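Local coordinates for glucuronan lyase A (Trichoderma reesei, PDB 2ZZJ), which probably cleaves beta-1,4-glucuronan chains within the polymer as a lyase, and carries a calcium ion in a beta-jelly-roll fold, at residues A[18-23]-A[43-48]; A[81-86]-A[209-214]; A[94-99]-A[126-131]; A[119-124]-A[166-171]. One frame throughout, in Å; residues are numbered along the deposited sequence.

The four contacts illustrate how packing chemistry follows position in a beta-jelly roll. Contact 4 is the buried one: strands 118-126 and 166-172 of opposing sheets meet through aromatic and aliphatic side chains. Contacts 1 and 2 are surface contacts between loops, held by amides, hydroxyls and waters; they adjoin one another, Y44 OH lying 3.4 Å from H209 CA. Contact 3 is partly buried and built on R96, which grips backbone carbonyls, and on R129 beside it, both paired with D189; its nearest atoms are about 17 Å from those of contact 2. Strand 118-126 runs from contact 4 directly into contact 3, so one element serves both an apolar interior and a polar loop pair.

Contact 1: residues A[18-23]-A[43-48]; sequences KENQGT and TYTPGY
N20 lies along the ring of Y48 and reaches T45 with its tip. N20 CB sits 3.7 Å from Y48 CZ, near the hydroxyl end of the ring. With CG anti to the backbone N (chi1 -169°), the amide then runs back over the ring, its plane 18° from that of the ring and stacked on it. N20 CG remains 3.9 Å from Y48 CZ, and OD1 comes to rest over the ring centre. There N20 OD1 accepts a hydrogen bond from T45 OG1 (3.0 Å), which arrives in the carbonyl plane on a lone pair. The hydroxyl bonds this oxygen, while the ring of Y48 packs flat against the amide. Y48 is steadied in turn by the bond from its OH to the carbonyl of R51. Alongside, Q21 NE2 lies 3.5 Å from T45 CG2. The backbones stay further apart, with water between them: one molecule accepts a hydrogen bond from Q21 N (3.0 Å) and bridges to T43 O (2.7 Å), and a second links the backbone Q21 O to the hydroxyl of T43. Each segment is folded by its own turn, type II' from E19 to G22 and type II from T45 to Y48. Both loops lead from a strand of one sheet to a strand of the other, and loops crossing between the two sheets at the rim are a feature of the beta-jelly roll.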
loop_
_atom_site.group_PDB
_atom_site.type_symbol
_atom_site.label_atom_id
_atom_site.label_comp_id
_atom_site.label_asym_id
_atom_site.label_seq_id
_atom_site.Cartn_x
_atom_site.Cartn_y
_atom_site.Cartn_z
ATOM N N LYS A 18 -5.766 9.551 -10.240
ATOM C CA LYS A 18 -4.891 9.403 -11.409
ATOM C C LYS A 18 -4.150 10.711 -11.578
ATOM O O LYS A 18 -4.509 11.513 -12.439
ATOM C CB LYS A 18 -5.695 9.178 -12.692
ATOM C CG LYS A 18 -6.763 8.120 -12.679
ATOM C CD LYS A 18 -7.814 8.496 -13.732
ATOM C CE LYS A 18 -9.200 8.061 -13.304
ATOM N NZ LYS A 18 -10.244 9.155 -13.416
ATOM N N GLU A 19 -3.136 10.926 -10.761
ATOM C CA GLU A 19 -2.405 12.185 -10.703
ATOM C C GLU A 19 -1.552 12.402 -11.966
ATOM O O GLU A 19 -0.895 11.468 -12.480
ATOM C CB GLU A 19 -1.555 12.172 -9.438
ATOM C CG GLU A 19 -1.385 13.457 -8.734
ATOM C CD GLU A 19 -0.842 13.287 -7.315
ATOM O OE1 GLU A 19 -0.867 14.285 -6.538
ATOM O OE2 GLU A 19 -0.387 12.180 -6.963
ATOM N N ASN A 20 -1.556 13.635 -12.486
ATOM C CA ASN A 20 -0.692 13.987 -13.628
ATOM C C ASN A 20 -1.034 13.155 -14.869
ATOM O O ASN A 20 -2.161 13.176 -15.323
ATOM C CB ASN A 20 0.797 13.891 -13.218
ATOM C CG ASN A 20 1.756 14.491 -14.247
ATOM O OD1 ASN A 20 2.945 14.155 -14.255
ATOM N ND2 ASN A 20 1.253 15.358 -15.114
ATOM N N GLN A 21 -0.084 12.401 -15.411
ATOM C CA GLN A 21 -0.372 11.540 -16.551
ATOM C C GLN A 21 -0.756 10.095 -16.168
ATOM O O GLN A 21 -0.858 9.230 -17.031
ATOM C CB GLN A 21 0.801 11.524 -17.534
ATOM C CG GLN A 21 0.942 12.846 -18.329
ATOM C CD GLN A 21 2.029 12.817 -19.417
ATOM O OE1 GLN A 21 2.349 11.770 -19.994
ATOM N NE2 GLN A 21 2.590 13.994 -19.710
ATOM N N GLY A 22 -0.981 9.856 -14.881
ATOM C CA GLY A 22 -1.336 8.496 -14.411
ATOM C C GLY A 22 -2.641 7.968 -14.991
ATOM O O GLY A 22 -3.540 8.751 -15.349
ATOM N N THR A 23 -2.753 6.646 -15.098
ATOM C CA THR A 23 -4.002 5.992 -15.499
ATOM C C THR A 23 -4.370 4.923 -14.476
ATOM O O THR A 23 -3.497 4.424 -13.762
ATOM C CB THR A 23 -3.935 5.370 -16.925
ATOM O OG1 THR A 23 -2.976 4.300 -16.982
ATOM C CG2 THR A 23 -3.570 6.449 -17.985
ATOM N N THR A 43 3.742 8.041 -15.272
ATOM C CA THR A 43 4.698 8.474 -16.298
ATOM C C THR A 43 5.486 9.639 -15.752
ATOM O O THR A 43 4.906 10.646 -15.309
ATOM C CB THR A 43 3.981 8.905 -17.616
ATOM O OG1 THR A 43 3.236 7.812 -18.158
ATOM C CG2 THR A 43 5.001 9.391 -18.677
ATOM N N TYR A 44 6.804 9.507 -15.747
ATOM C CA TYR A 44 7.659 10.562 -15.217
ATOM C C TYR A 44 7.609 11.722 -16.219
ATOM O O TYR A 44 7.614 11.477 -17.423
ATOM C CB TYR A 44 9.115 10.075 -15.063
ATOM C CG TYR A 44 10.009 11.106 -14.391
ATOM C CD1 TYR A 44 9.826 11.458 -13.052
ATOM C CD2 TYR A 44 11.027 11.760 -15.114
ATOM C CE1 TYR A 44 10.637 12.425 -12.438
ATOM C CE2 TYR A 44 11.837 12.728 -14.510
ATOM C CZ TYR A 44 11.640 13.065 -13.193
ATOM O OH TYR A 44 12.442 14.017 -12.590
ATOM N N THR A 45 7.548 12.956 -15.710
ATOM C CA THR A 45 7.460 14.168 -16.572
ATOM C C THR A 45 8.425 15.209 -15.993
ATOM O O THR A 45 8.133 15.858 -14.983
ATOM C CB THR A 45 6.015 14.756 -16.647
ATOM O OG1 THR A 45 5.582 15.093 -15.326
ATOM C CG2 THR A 45 5.018 13.770 -17.251
ATOM N N PRO A 46 9.623 15.331 -16.600
ATOM C CA PRO A 46 10.589 16.305 -16.091
ATOM C C PRO A 46 9.943 17.694 -16.001
ATOM O O PRO A 46 9.102 18.046 -16.839
ATOM C CB PRO A 46 11.707 16.275 -17.141
ATOM C CG PRO A 46 11.630 14.901 -17.739
ATOM C CD PRO A 46 10.134 14.593 -17.768
ATOM N N GLY A 47 10.264 18.418 -14.941
ATOM C CA GLY A 47 9.726 19.768 -14.731
ATOM C C GLY A 47 8.651 19.824 -13.665
ATOM O O GLY A 47 8.615 20.764 -12.863
ATOM N N TYR A 48 7.791 18.802 -13.650
ATOM C CA TYR A 48 6.639 18.710 -12.743
ATOM C C TYR A 48 7.115 18.617 -11.301
ATOM O O TYR A 48 8.082 17.896 -11.000
ATOM C CB TYR A 48 5.793 17.505 -13.190
ATOM C CG TYR A 48 4.629 17.045 -12.318
ATOM C CD1 TYR A 48 3.426 17.755 -12.279
ATOM C CD2 TYR A 48 4.709 15.840 -11.602
ATOM C CE1 TYR A 48 2.342 17.303 -11.523
ATOM C CE2 TYR A 48 3.629 15.373 -10.843
ATOM C CZ TYR A 48 2.448 16.106 -10.809
ATOM O OH TYR A 48 1.381 15.664 -10.054
HETATM O O HOH W 1 0.894 6.989 -16.777
HETATM O O HOH W 2 2.368 11.042 -14.437
#

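Contact 2: residues A[81-86]-A[209-214]; sequences QFQPQS and HMTGTQ
Two connecting loops of the jelly roll meet here, Q81, Q83 and Q85 facing the backbone of 209-214; one loop passes from strand 66-76 to strand 86-95, and the other joins helix 202-207 to strand 216-227. Q81, extended with CG anti to its nitrogen (chi1 -166°), uses both ends of its amide. OE1 takes T213 N in the carbonyl plane, on a lone pair, at 2.8 Å, while NE2 donates to T213 OG1 (3.0 Å). Q83 NE2 also donates to Q81 OE1, fixing the rotation of that amide from within its own loop. Replacing Q81 by a leucine would probably leave T213 N and Q83 NE2 without their shared acceptor and free the Q83 amide to turn. G212 passes close to these amides, its CA 3.4 Å from Q83 NE2, where a side chain would clash. Q214 OE1 receives Q81 N from above its carbonyl plane, and Q214 NE2 is bound to the carbonyl of D79. Q85 grips the chain further along: NE2 donates to H209 O (2.8 Å) and to D207, and OE1 accepts T211 N in a nearly straight bond (178°). A water donates to both Q85 OE1 and T211 O, 2.7 Å from each.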
loop_
_atom_site.group_PDB
_atom_site.type_symbol
_atom_site.label_atom_id
_atom_site.label_comp_id
_atom_site.label_asym_id
_atom_site.label_seq_id
_atom_site.Cartn_x
_atom_site.Cartn_y
_atom_site.Cartn_z
ATOM N N GLN A 81 11.874 -2.349 -14.657
ATOM C CA GLN A 81 13.293 -1.994 -14.557
ATOM C C GLN A 81 13.574 -1.764 -13.089
ATOM O O GLN A 81 13.238 -0.713 -12.520
ATOM C CB GLN A 81 13.582 -0.745 -15.424
ATOM C CG GLN A 81 15.066 -0.495 -15.665
ATOM C CD GLN A 81 15.293 0.802 -16.417
ATOM O OE1 GLN A 81 15.617 1.826 -15.819
ATOM N NE2 GLN A 81 15.048 0.782 -17.706
ATOM N N PHE A 82 14.197 -2.750 -12.450
ATOM C CA PHE A 82 14.444 -2.669 -11.025
ATOM C C PHE A 82 15.457 -1.547 -10.776
ATOM O O PHE A 82 16.501 -1.466 -11.484
ATOM C CB PHE A 82 14.918 -4.039 -10.485
ATOM C CG PHE A 82 13.859 -5.102 -10.533
ATOM C CD1 PHE A 82 12.922 -5.217 -9.491
ATOM C CD2 PHE A 82 13.770 -5.975 -11.611
ATOM C CE1 PHE A 82 11.930 -6.183 -9.529
ATOM C CE2 PHE A 82 12.795 -6.954 -11.655
ATOM C CZ PHE A 82 11.847 -7.051 -10.607
ATOM N N GLN A 83 15.139 -0.692 -9.792
ATOM C CA GLN A 83 15.918 0.485 -9.407
ATOM C C GLN A 83 15.821 0.690 -7.902
ATOM O O GLN A 83 14.838 0.236 -7.267
ATOM C CB GLN A 83 15.444 1.752 -10.161
ATOM C CG GLN A 83 15.637 1.707 -11.656
ATOM C CD GLN A 83 17.115 1.749 -12.080
ATOM O OE1 GLN A 83 18.012 1.874 -11.248
ATOM N NE2 GLN A 83 17.352 1.657 -13.375
ATOM N N PRO A 84 16.859 1.315 -7.297
ATOM C CA PRO A 84 16.937 1.573 -5.866
ATOM C C PRO A 84 15.901 2.536 -5.293
ATOM O O PRO A 84 15.759 2.607 -4.069
ATOM C CB PRO A 84 18.342 2.190 -5.681
ATOM C CG PRO A 84 18.851 2.516 -7.042
ATOM C CD PRO A 84 18.101 1.701 -8.019
ATOM N N GLN A 85 15.226 3.308 -6.143
ATOM C CA GLN A 85 14.164 4.209 -5.669
ATOM C C GLN A 85 12.973 3.388 -5.186
ATOM O O GLN A 85 12.876 2.200 -5.488
ATOM C CB GLN A 85 13.722 5.180 -6.760
ATOM C CG GLN A 85 14.745 6.296 -7.043
ATOM C CD GLN A 85 14.252 7.313 -8.043
ATOM O OE1 GLN A 85 13.829 6.973 -9.141
ATOM N NE2 GLN A 85 14.379 8.590 -7.692
ATOM N N SER A 86 12.091 4.022 -4.418
ATOM C CA SER A 86 10.824 3.404 -4.021
ATOM C C SER A 86 9.764 3.583 -5.084
ATOM O O SER A 86 9.587 4.683 -5.592
ATOM C CB SER A 86 10.308 4.041 -2.731
ATOM O OG SER A 86 8.919 3.757 -2.538
ATOM N N HIS A 209 14.278 13.620 -8.897
ATOM C CA HIS A 209 14.693 13.041 -10.176
ATOM C C HIS A 209 14.296 11.577 -10.185
ATOM O O HIS A 209 13.975 11.011 -9.135
ATOM C CB HIS A 209 16.225 13.123 -10.356
ATOM C CG HIS A 209 16.981 12.360 -9.320
ATOM N ND1 HIS A 209 17.208 12.852 -8.053
ATOM C CD2 HIS A 209 17.502 11.112 -9.337
ATOM C CE1 HIS A 209 17.856 11.950 -7.340
ATOM N NE2 HIS A 209 18.043 10.882 -8.094
ATOM N N MET A 210 14.362 10.988 -11.380
ATOM C CA MET A 210 14.133 9.583 -11.598
ATOM C C MET A 210 15.441 8.863 -11.908
ATOM O O MET A 210 16.207 9.290 -12.770
ATOM C CB MET A 210 13.177 9.407 -12.762
ATOM C CG MET A 210 13.120 7.986 -13.255
ATOM S SD MET A 210 12.212 7.751 -14.778
ATOM C CE MET A 210 13.273 8.523 -15.992
ATOM N N THR A 211 15.676 7.752 -11.218
ATOM C CA THR A 211 16.827 6.869 -11.469
ATOM C C THR A 211 16.461 5.869 -12.563
ATOM O O THR A 211 15.420 5.202 -12.485
ATOM C CB THR A 211 17.191 6.144 -10.162
ATOM O OG1 THR A 211 17.414 7.120 -9.150
ATOM C CG2 THR A 211 18.419 5.244 -10.276
ATOM N N GLY A 212 17.326 5.727 -13.565
ATOM C CA GLY A 212 17.073 4.791 -14.653
ATOM C C GLY A 212 16.304 5.380 -15.815
ATOM O O GLY A 212 16.191 6.611 -15.922
ATOM N N THR A 213 15.789 4.511 -16.686
ATOM C CA THR A 213 15.240 4.937 -17.965
ATOM C C THR A 213 13.804 4.484 -18.203
ATOM O O THR A 213 13.250 4.703 -19.280
ATOM C CB THR A 213 16.143 4.511 -19.159
ATOM O OG1 THR A 213 16.319 3.092 -19.146
ATOM C CG2 THR A 213 17.495 5.187 -19.046
ATOM N N GLN A 214 13.162 3.901 -17.191
ATOM C CA GLN A 214 11.785 3.456 -17.387
ATOM C C GLN A 214 10.834 4.472 -16.724
ATOM O O GLN A 214 10.385 4.282 -15.575
ATOM C CB GLN A 214 11.576 2.047 -16.803
ATOM C CG GLN A 214 10.226 1.434 -17.175
ATOM C CD GLN A 214 10.156 0.001 -16.704
ATOM O OE1 GLN A 214 9.900 -0.262 -15.537
ATOM N NE2 GLN A 214 10.423 -0.932 -17.609
HETATM O O HOH W 3 13.702 4.605 -10.513
#

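Contact 3: residues A[94-99]-A[126-131]; sequences ANRPGA and GHYRQP
R96 grips the carbonyl of Y128 end-on, NH1 at 3.0 Å and NH2 at 3.3 Å from Y128 O, both approaching from the same face of the peptide. The oxygen lies almost in the guanidinium plane, and a bend at chi3 (77°) turns the group toward it. NH2 adds a weak bond to H127 O, while NH1 comes to the edge of the Y128 ring, 3.3 Å from CD2. Close by, A99 O accepts a nearly straight bond from Q130 N (2.9 Å), and A99 CB packs over one face of the R129 guanidinium. These atoms join the continuations of two strands of one jelly-roll sheet that flank strand 106-115: segment 94-99 continues strand 86-95 into a type II turn from R96 to A99, and segment 126-131 leaves strand 118-126. R96 NH2 and R129 NH2 stand only 3.5 Å apart, yet the like charges share a counter-ion, since R96 NE and R129 NH2 each form a salt bridge with D189 OD2. A methionine in place of R96 would probably leave Y128 O without the two donors described and D189 with one cation fewer. Further out, H127 ND1 is bonded to D188, the Y128 ring makes a cation-pi contact with R135, and a water bridges G98 O and Q130 O, tying the type II turn to the facing loop.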
loop_
_atom_site.group_PDB
_atom_site.type_symbol
_atom_site.label_atom_id
_atom_site.label_comp_id
_atom_site.label_asym_id
_atom_site.label_seq_id
_atom_site.Cartn_x
_atom_site.Cartn_y
_atom_site.Cartn_z
ATOM N N ALA A 94 -4.364 8.506 6.696
ATOM C CA ALA A 94 -5.451 9.292 7.287
ATOM C C ALA A 94 -5.192 10.778 7.102
ATOM O O ALA A 94 -4.046 11.224 7.176
ATOM C CB ALA A 94 -5.558 9.012 8.748
ATOM N N ASN A 95 -6.260 11.528 6.884
ATOM C CA ASN A 95 -6.212 12.972 7.001
ATOM C C ASN A 95 -6.592 13.321 8.430
ATOM O O ASN A 95 -7.649 12.898 8.937
ATOM C CB ASN A 95 -7.157 13.636 6.005
ATOM C CG ASN A 95 -7.025 15.156 5.999
ATOM O OD1 ASN A 95 -5.964 15.703 6.297
ATOM N ND2 ASN A 95 -8.095 15.832 5.646
ATOM N N ARG A 96 -5.695 14.052 9.086
ATOM C CA ARG A 96 -5.805 14.341 10.490
ATOM C C ARG A 96 -5.764 15.868 10.679
ATOM O O ARG A 96 -4.818 16.380 11.302
ATOM C CB ARG A 96 -4.636 13.692 11.215
ATOM C CG ARG A 96 -4.682 12.191 11.205
ATOM C CD ARG A 96 -3.395 11.594 11.647
ATOM N NE ARG A 96 -3.181 11.633 13.092
ATOM C CZ ARG A 96 -2.161 12.267 13.675
ATOM N NH1 ARG A 96 -1.271 12.919 12.927
ATOM N NH2 ARG A 96 -2.017 12.224 15.004
ATOM N N PRO A 97 -6.799 16.586 10.176
ATOM C CA PRO A 97 -6.749 18.059 10.063
ATOM C C PRO A 97 -6.661 18.707 11.451
ATOM O O PRO A 97 -7.450 18.360 12.349
ATOM C CB PRO A 97 -8.066 18.423 9.372
ATOM C CG PRO A 97 -8.669 17.118 8.891
ATOM C CD PRO A 97 -8.116 16.054 9.779
ATOM N N GLY A 98 -5.667 19.590 11.614
ATOM C CA GLY A 98 -5.362 20.230 12.888
ATOM C C GLY A 98 -4.293 19.540 13.721
ATOM O O GLY A 98 -4.001 19.992 14.839
ATOM N N ALA A 99 -3.706 18.447 13.213
ATOM C CA ALA A 99 -2.636 17.757 13.964
ATOM C C ALA A 99 -1.414 18.674 14.089
ATOM O O ALA A 99 -0.750 18.738 15.147
ATOM C CB ALA A 99 -2.243 16.419 13.295
ATOM N N GLY A 126 3.805 6.410 17.879
ATOM C CA GLY A 126 4.060 7.710 18.461
ATOM C C GLY A 126 2.773 8.499 18.455
ATOM O O GLY A 126 1.694 7.922 18.485
ATOM N N HIS A 127 2.906 9.821 18.422
ATOM C CA HIS A 127 1.814 10.779 18.702
ATOM C C HIS A 127 1.561 11.730 17.508
ATOM O O HIS A 127 0.413 12.017 17.158
ATOM C CB HIS A 127 2.102 11.593 19.996
ATOM C CG HIS A 127 0.973 12.493 20.405
ATOM N ND1 HIS A 127 -0.260 12.017 20.803
ATOM C CD2 HIS A 127 0.885 13.845 20.461
ATOM C CE1 HIS A 127 -1.055 13.031 21.094
ATOM N NE2 HIS A 127 -0.389 14.152 20.883
ATOM N N TYR A 128 2.626 12.215 16.891
ATOM C CA TYR A 128 2.511 13.077 15.702
ATOM C C TYR A 128 1.357 14.078 15.781
ATOM O O TYR A 128 0.582 14.251 14.828
ATOM C CB TYR A 128 2.363 12.222 14.439
ATOM C CG TYR A 128 2.826 12.878 13.150
ATOM C CD1 TYR A 128 4.161 13.247 12.973
ATOM C CD2 TYR A 128 1.942 13.096 12.086
ATOM C CE1 TYR A 128 4.603 13.825 11.771
ATOM C CE2 TYR A 128 2.379 13.661 10.878
ATOM C CZ TYR A 128 3.714 14.028 10.737
ATOM O OH TYR A 128 4.168 14.587 9.556
ATOM N N ARG A 129 1.232 14.745 16.927
ATOM C CA ARG A 129 0.207 15.779 17.073
ATOM C C ARG A 129 0.756 16.841 18.007
ATOM O O ARG A 129 1.320 16.503 19.069
ATOM C CB ARG A 129 -1.076 15.198 17.672
ATOM C CG ARG A 129 -2.209 16.192 17.790
ATOM C CD ARG A 129 -3.462 15.546 18.334
ATOM N NE ARG A 129 -3.979 14.514 17.438
ATOM C CZ ARG A 129 -4.705 14.760 16.355
ATOM N NH1 ARG A 129 -5.013 16.005 16.003
ATOM N NH2 ARG A 129 -5.126 13.747 15.614
ATOM N N GLN A 130 0.610 18.107 17.608
ATOM C CA GLN A 130 0.978 19.244 18.478
ATOM C C GLN A 130 0.264 19.137 19.830
ATOM O O GLN A 130 -0.932 18.829 19.874
ATOM C CB GLN A 130 0.640 20.583 17.812
ATOM C CG GLN A 130 1.455 20.889 16.542
ATOM C CD GLN A 130 2.935 21.149 16.815
ATOM O OE1 GLN A 130 3.395 21.140 17.967
ATOM N NE2 GLN A 130 3.688 21.387 15.754
ATOM N N PRO A 131 0.985 19.412 20.942
ATOM C CA PRO A 131 2.338 19.984 21.056
ATOM C C PRO A 131 3.493 18.965 21.163
ATOM O O PRO A 131 4.541 19.277 21.772
ATOM C CB PRO A 131 2.238 20.791 22.361
ATOM C CG PRO A 131 1.260 19.970 23.240
ATOM C CD PRO A 131 0.408 19.123 22.273
HETATM O O HOH W 4 -2.657 19.453 17.572
#

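Contact 4: residues A[119-124]-A[166-171]; sequences LYSRYV and GYFKIW
The ring of F168 receives the edge of Y123 on one face, CD2 standing 3.8 Å above the plane over its centre, while S121 OG lies at the rim in the plane, 3.6 Å from CZ. This is an edge-to-face pair, with centroids 5.1 Å apart and planes inclined at 56°. It lies in the interior of the jelly-roll sandwich: strand 118-126 belongs to one sheet, strand 166-172 to the other, and the two segments run nearly antiparallel (168°) with axes 9.6 Å apart. That separation is filled mainly by side chains. F168 spans it because its CG is anti to the backbone N (chi1 -177°), which sends the ring straight across until CZ also nears a backbone atom, R122 O. T110 and I158 add packing around the same ring. Two polar groups here have partners outside the pair of strands: S121 OG is bonded to M111 O within its sheet, whereas Y123 OH crosses to E180 OE1 on strand 175-183 of the facing one. Y123 thus meets two residues of the opposite sheet. Beside the aromatic pair, I170 extends toward S121, where its terminal CD1 methyl touches S121 CB at 3.9 Å.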
loop_
_atom_site.group_PDB
_atom_site.type_symbol
_atom_site.label_atom_id
_atom_site.label_comp_id
_atom_site.label_asym_id
_atom_site.label_seq_id
_atom_site.Cartn_x
_atom_site.Cartn_y
_atom_site.Cartn_z
ATOM N N LEU A 119 10.424 -6.430 -1.595
ATOM C CA LEU A 119 9.258 -5.871 -0.890
ATOM C C LEU A 119 9.670 -5.305 0.456
ATOM O O LEU A 119 10.261 -6.026 1.281
ATOM C CB LEU A 119 8.226 -6.945 -0.619
ATOM C CG LEU A 119 6.792 -6.521 -0.271
ATOM C CD1 LEU A 119 6.113 -5.987 -1.508
ATOM C CD2 LEU A 119 6.007 -7.695 0.309
ATOM N N TYR A 120 9.333 -4.042 0.682
ATOM C CA TYR A 120 9.527 -3.382 1.965
ATOM C C TYR A 120 8.183 -3.039 2.611
ATOM O O TYR A 120 7.207 -2.767 1.907
ATOM C CB TYR A 120 10.208 -2.041 1.717
ATOM C CG TYR A 120 11.714 -2.076 1.605
ATOM C CD1 TYR A 120 12.488 -1.208 2.380
ATOM C CD2 TYR A 120 12.353 -2.944 0.712
ATOM C CE1 TYR A 120 13.879 -1.209 2.294
ATOM C CE2 TYR A 120 13.766 -2.946 0.612
ATOM C CZ TYR A 120 14.502 -2.070 1.413
ATOM O OH TYR A 120 15.895 -2.062 1.321
ATOM N N SER A 121 8.134 -2.965 3.942
ATOM C CA SER A 121 6.970 -2.353 4.579
ATOM C C SER A 121 7.419 -1.596 5.799
ATOM O O SER A 121 8.626 -1.531 6.072
ATOM C CB SER A 121 5.860 -3.369 4.914
ATOM O OG SER A 121 4.653 -2.677 5.266
ATOM N N ARG A 122 6.471 -1.003 6.510
ATOM C CA ARG A 122 6.788 -0.256 7.726
ATOM C C ARG A 122 5.535 -0.104 8.532
ATOM O O ARG A 122 4.449 -0.346 8.023
ATOM C CB ARG A 122 7.281 1.139 7.353
ATOM C CG ARG A 122 6.216 2.013 6.787
ATOM C CD ARG A 122 6.742 3.358 6.323
ATOM N NE ARG A 122 5.723 4.371 6.522
ATOM C CZ ARG A 122 5.936 5.683 6.442
ATOM N NH1 ARG A 122 4.942 6.531 6.638
ATOM N NH2 ARG A 122 7.156 6.155 6.167
ATOM N N TYR A 123 5.679 0.276 9.800
ATOM C CA TYR A 123 4.566 0.801 10.553
ATOM C C TYR A 123 5.085 2.033 11.285
ATOM O O TYR A 123 6.314 2.228 11.394
ATOM C CB TYR A 123 3.993 -0.230 11.529
ATOM C CG TYR A 123 5.005 -0.890 12.458
ATOM C CD1 TYR A 123 5.308 -0.344 13.725
ATOM C CD2 TYR A 123 5.647 -2.048 12.090
ATOM C CE1 TYR A 123 6.249 -0.964 14.589
ATOM C CE2 TYR A 123 6.581 -2.673 12.933
ATOM C CZ TYR A 123 6.880 -2.121 14.193
ATOM O OH TYR A 123 7.821 -2.767 15.017
ATOM N N VAL A 124 4.148 2.847 11.760
ATOM C CA VAL A 124 4.433 4.104 12.444
ATOM C C VAL A 124 3.791 4.077 13.820
ATOM O O VAL A 124 2.657 3.628 13.977
ATOM C CB VAL A 124 3.897 5.296 11.607
ATOM C CG1 VAL A 124 4.153 6.615 12.276
ATOM C CG2 VAL A 124 4.583 5.308 10.242
ATOM N N GLY A 166 0.088 -4.368 19.937
ATOM C CA GLY A 166 -0.166 -4.637 18.517
ATOM C C GLY A 166 0.688 -5.767 17.980
ATOM O O GLY A 166 1.578 -6.293 18.657
ATOM N N TYR A 167 0.399 -6.183 16.752
ATOM C CA TYR A 167 1.276 -7.101 16.071
ATOM C C TYR A 167 1.162 -6.856 14.569
ATOM O O TYR A 167 0.219 -6.202 14.120
ATOM C CB TYR A 167 1.009 -8.571 16.428
ATOM C CG TYR A 167 -0.419 -9.045 16.373
ATOM C CD1 TYR A 167 -1.055 -9.328 15.152
ATOM C CD2 TYR A 167 -1.115 -9.303 17.557
ATOM C CE1 TYR A 167 -2.358 -9.796 15.123
ATOM C CE2 TYR A 167 -2.417 -9.778 17.540
ATOM C CZ TYR A 167 -3.033 -10.027 16.322
ATOM O OH TYR A 167 -4.329 -10.490 16.328
ATOM N N PHE A 168 2.114 -7.396 13.817
ATOM C CA PHE A 168 2.322 -6.988 12.428
ATOM C C PHE A 168 2.893 -8.194 11.701
ATOM O O PHE A 168 4.036 -8.595 11.904
ATOM C CB PHE A 168 3.249 -5.767 12.422
ATOM C CG PHE A 168 3.523 -5.168 11.051
ATOM C CD1 PHE A 168 2.635 -4.257 10.485
ATOM C CD2 PHE A 168 4.708 -5.442 10.394
ATOM C CE1 PHE A 168 2.899 -3.659 9.238
ATOM C CE2 PHE A 168 4.982 -4.844 9.147
ATOM C CZ PHE A 168 4.062 -3.973 8.571
ATOM N N LYS A 169 2.041 -8.831 10.896
ATOM C CA LYS A 169 2.364 -10.100 10.264
ATOM C C LYS A 169 2.087 -9.982 8.772
ATOM O O LYS A 169 1.086 -9.388 8.395
ATOM C CB LYS A 169 1.494 -11.212 10.868
ATOM C CG LYS A 169 1.662 -11.309 12.389
ATOM C CD LYS A 169 0.641 -12.226 13.069
ATOM C CE LYS A 169 0.810 -13.672 12.647
ATOM N NZ LYS A 169 -0.154 -14.568 13.425
ATOM N N ILE A 170 2.981 -10.537 7.949
ATOM C CA ILE A 170 2.878 -10.445 6.483
ATOM C C ILE A 170 3.210 -11.798 5.843
ATOM O O ILE A 170 4.195 -12.456 6.218
ATOM C CB ILE A 170 3.856 -9.387 5.917
ATOM C CG1 ILE A 170 3.615 -8.007 6.550
ATOM C CG2 ILE A 170 3.774 -9.322 4.349
ATOM C CD1 ILE A 170 4.549 -6.873 6.059
ATOM N N TRP A 171 2.399 -12.189 4.853
ATOM C CA TRP A 171 2.603 -13.372 4.039
ATOM C C TRP A 171 2.829 -12.897 2.608
ATOM O O TRP A 171 2.186 -11.909 2.163
ATOM C CB TRP A 171 1.355 -14.263 4.021
ATOM C CG TRP A 171 1.136 -15.096 5.233
ATOM C CD1 TRP A 171 1.388 -16.447 5.366
ATOM C CD2 TRP A 171 0.604 -14.662 6.479
ATOM N NE1 TRP A 171 1.043 -16.863 6.633
ATOM C CE2 TRP A 171 0.549 -15.797 7.333
ATOM C CE3 TRP A 171 0.131 -13.435 6.954
ATOM C CZ2 TRP A 171 0.058 -15.727 8.642
ATOM C CZ3 TRP A 171 -0.378 -13.370 8.274
ATOM C CH2 TRP A 171 -0.382 -14.507 9.099
#